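Dinoflagellate luciferase (Lingulodinium polyedrum, PDB 1VPR) catalyses the oxidation of dinoflagellate luciferin, an open tetrapyrrole, by molecular oxygen with emission of blue light, this chain being the third of the enzyme's three homologous luciferase domains. Local coordinates at residues His162-Thr167 / Tyr206-Gln211. Sequence-based numbering, arbitrary orientation.
Sequences HGRWIT and YLRINQ
Tyr206 meets Ile166 in a non-hydrogen-bonded pair of two antiparallel strands, its CB 3.9 Å from CD1 of Ile166; chi1 of 73° sets CG between the backbone N and the carbonyl carbon, and the ring extends beyond Ile166. Leu207 pairs with Trp165 through two backbone hydrogen bonds, Trp165 N to Leu207 O at 2.8 Å and Leu207 N to Trp165 O at 3.0 Å; the same carbonyl O of Leu207 lies at the edge of the indole ring, in its plane. Arg208 runs beside Arg164, both chains pointing the same way, and CD of Arg164 rests over one face of the Arg208 guanidinium, 3.5 Å from NH2. Hydrogen bonds to the backbone carbonyls of Tyr76 and Gly77 from Arg164, and of Gly68, Lys70 and Pro310 from Arg208, probably offset the proximity of like charges. Ile209 is hydrogen-bonded both ways with Gly163, and its CD1 packs against the indole of Trp165, whose NE1 is hydrogen-bonded to Leu161 O. Asn210 OD1 approaches CE1 of His162 (3.4 Å) without a hydrogen bond, the amide and imidazole planes nearly perpendicular; ND2 bonds to Ser312 O. Beyond the last bridge, Gln211 N donates to ND1 of His162 at 2.9 Å, almost in the ring plane, an approach set by CG of His162 lying anti to the backbone N (chi1 -162°). The two strands belong to the calycin-type beta barrel of the catalytic domain, linked through helices 172-181 and 187-197, with 297-307 beside 163-167 and 215-219 beside 206-211.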
loop_
_atom_site.group_PDB
_atom_site.type_symbol
_atom_site.label_atom_id
_atom_site.label_comp_id
_atom_site.label_asym_id
_atom_site.label_seq_id
_atom_site.Cartn_x
_atom_site.Cartn_y
_atom_site.Cartn_z
ATOM N N HIS A 162 -10.858 8.805 7.089
ATOM C CA HIS A 162 -11.058 8.056 8.327
ATOM C C HIS A 162 -12.214 7.050 8.201
ATOM O O HIS A 162 -13.342 7.424 7.904
ATOM C CB HIS A 162 -11.348 9.036 9.459
ATOM C CG HIS A 162 -11.165 8.468 10.829
ATOM N ND1 HIS A 162 -9.947 8.454 11.465
ATOM C CD2 HIS A 162 -12.058 7.966 11.716
ATOM C CE1 HIS A 162 -10.092 7.973 12.688
ATOM N NE2 HIS A 162 -11.363 7.673 12.867
ATOM N N GLY A 163 -11.923 5.774 8.425
ATOM C CA GLY A 163 -12.957 4.753 8.346
ATOM C C GLY A 163 -12.441 3.462 7.747
ATOM O O GLY A 163 -11.224 3.263 7.605
ATOM N N ARG A 164 -13.372 2.576 7.413
ATOM C CA ARG A 164 -13.046 1.301 6.804
ATOM C C ARG A 164 -13.579 1.310 5.374
ATOM O O ARG A 164 -14.749 1.675 5.114
ATOM C CB ARG A 164 -13.636 0.135 7.620
ATOM C CG ARG A 164 -13.195 -1.228 7.101
ATOM C CD ARG A 164 -13.445 -2.303 8.153
ATOM N NE ARG A 164 -14.873 -2.398 8.452
ATOM C CZ ARG A 164 -15.739 -3.120 7.739
ATOM N NH1 ARG A 164 -15.334 -3.829 6.691
ATOM N NH2 ARG A 164 -17.022 -3.091 8.049
ATOM N N TRP A 165 -12.695 0.942 4.447
ATOM C CA TRP A 165 -12.986 0.945 3.010
ATOM C C TRP A 165 -12.865 -0.455 2.473
ATOM O O TRP A 165 -11.922 -1.159 2.808
ATOM C CB TRP A 165 -11.969 1.836 2.287
ATOM C CG TRP A 165 -11.953 3.247 2.805
ATOM C CD1 TRP A 165 -11.335 3.706 3.944
ATOM C CD2 TRP A 165 -12.617 4.371 2.230
ATOM N NE1 TRP A 165 -11.578 5.058 4.104
ATOM C CE2 TRP A 165 -12.364 5.485 3.067
ATOM C CE3 TRP A 165 -13.403 4.550 1.083
ATOM C CZ2 TRP A 165 -12.879 6.765 2.795
ATOM C CZ3 TRP A 165 -13.916 5.837 0.811
ATOM C CH2 TRP A 165 -13.649 6.919 1.664
ATOM N N ILE A 166 -13.813 -0.865 1.647
ATOM C CA ILE A 166 -13.782 -2.207 1.085
ATOM C C ILE A 166 -13.566 -2.155 -0.428
ATOM O O ILE A 166 -14.289 -1.476 -1.163
ATOM C CB ILE A 166 -15.105 -2.964 1.395
ATOM C CG1 ILE A 166 -15.189 -3.281 2.887
ATOM C CG2 ILE A 166 -15.206 -4.238 0.554
ATOM C CD1 ILE A 166 -14.024 -4.140 3.408
ATOM N N THR A 167 -12.564 -2.889 -0.887
ATOM C CA THR A 167 -12.226 -2.950 -2.302
ATOM C C THR A 167 -13.347 -3.538 -3.149
ATOM O O THR A 167 -13.841 -4.655 -2.868
ATOM C CB THR A 167 -10.982 -3.808 -2.510
ATOM O OG1 THR A 167 -9.929 -3.315 -1.671
ATOM C CG2 THR A 167 -10.558 -3.782 -3.977
ATOM N N TYR A 206 -9.182 -4.502 1.611
ATOM C CA TYR A 206 -9.665 -3.402 2.440
ATOM C C TYR A 206 -8.574 -2.414 2.822
ATOM O O TYR A 206 -7.393 -2.620 2.556
ATOM C CB TYR A 206 -10.182 -3.963 3.759
ATOM C CG TYR A 206 -9.046 -4.425 4.663
ATOM C CD1 TYR A 206 -8.413 -5.643 4.456
ATOM C CD2 TYR A 206 -8.563 -3.610 5.683
ATOM C CE1 TYR A 206 -7.318 -6.040 5.247
ATOM C CE2 TYR A 206 -7.467 -3.989 6.473
ATOM C CZ TYR A 206 -6.852 -5.200 6.250
ATOM O OH TYR A 206 -5.768 -5.567 7.017
ATOM N N LEU A 207 -9.003 -1.354 3.496
ATOM C CA LEU A 207 -8.101 -0.365 4.095
ATOM C C LEU A 207 -8.837 0.154 5.332
ATOM O O LEU A 207 -10.048 0.341 5.276
ATOM C CB LEU A 207 -7.812 0.822 3.180
ATOM C CG LEU A 207 -6.890 0.701 1.958
ATOM C CD1 LEU A 207 -6.907 2.074 1.232
ATOM C CD2 LEU A 207 -5.447 0.320 2.386
ATOM N N ARG A 208 -8.115 0.358 6.438
ATOM C CA ARG A 208 -8.675 0.945 7.659
ATOM C C ARG A 208 -7.775 2.165 7.842
ATOM O O ARG A 208 -6.549 2.042 7.900
ATOM C CB ARG A 208 -8.528 0.004 8.855
ATOM C CG ARG A 208 -9.353 -1.278 8.760
ATOM C CD ARG A 208 -9.091 -2.216 9.970
ATOM N NE ARG A 208 -9.772 -3.516 9.846
ATOM C CZ ARG A 208 -10.973 -3.820 10.348
ATOM N NH1 ARG A 208 -11.475 -5.041 10.154
ATOM N NH2 ARG A 208 -11.673 -2.937 11.057
ATOM N N ILE A 209 -8.363 3.352 7.915
ATOM C CA ILE A 209 -7.557 4.556 8.021
ATOM C C ILE A 209 -7.964 5.396 9.208
ATOM O O ILE A 209 -9.155 5.630 9.451
ATOM C CB ILE A 209 -7.724 5.431 6.751
ATOM C CG1 ILE A 209 -7.293 4.657 5.520
ATOM C CG2 ILE A 209 -6.906 6.732 6.867
ATOM C CD1 ILE A 209 -7.661 5.393 4.190
ATOM N N ASN A 210 -6.969 5.834 9.955
ATOM C CA ASN A 210 -7.183 6.725 11.073
ATOM C C ASN A 210 -6.577 7.970 10.470
ATOM O O ASN A 210 -5.406 7.948 10.063
ATOM C CB ASN A 210 -6.351 6.313 12.287
ATOM C CG ASN A 210 -7.099 5.378 13.206
ATOM O OD1 ASN A 210 -7.868 5.822 14.068
ATOM N ND2 ASN A 210 -6.897 4.079 13.019
ATOM N N GLN A 211 -7.346 9.043 10.394
ATOM C CA GLN A 211 -6.817 10.279 9.829
ATOM C C GLN A 211 -7.027 11.449 10.773
ATOM O O GLN A 211 -8.130 11.645 11.280
ATOM C CB GLN A 211 -7.479 10.597 8.479
ATOM C CG GLN A 211 -7.176 12.052 8.003
ATOM C CD GLN A 211 -7.722 12.396 6.625
ATOM O OE1 GLN A 211 -8.774 11.909 6.213
ATOM N NE2 GLN A 211 -7.013 13.267 5.908
#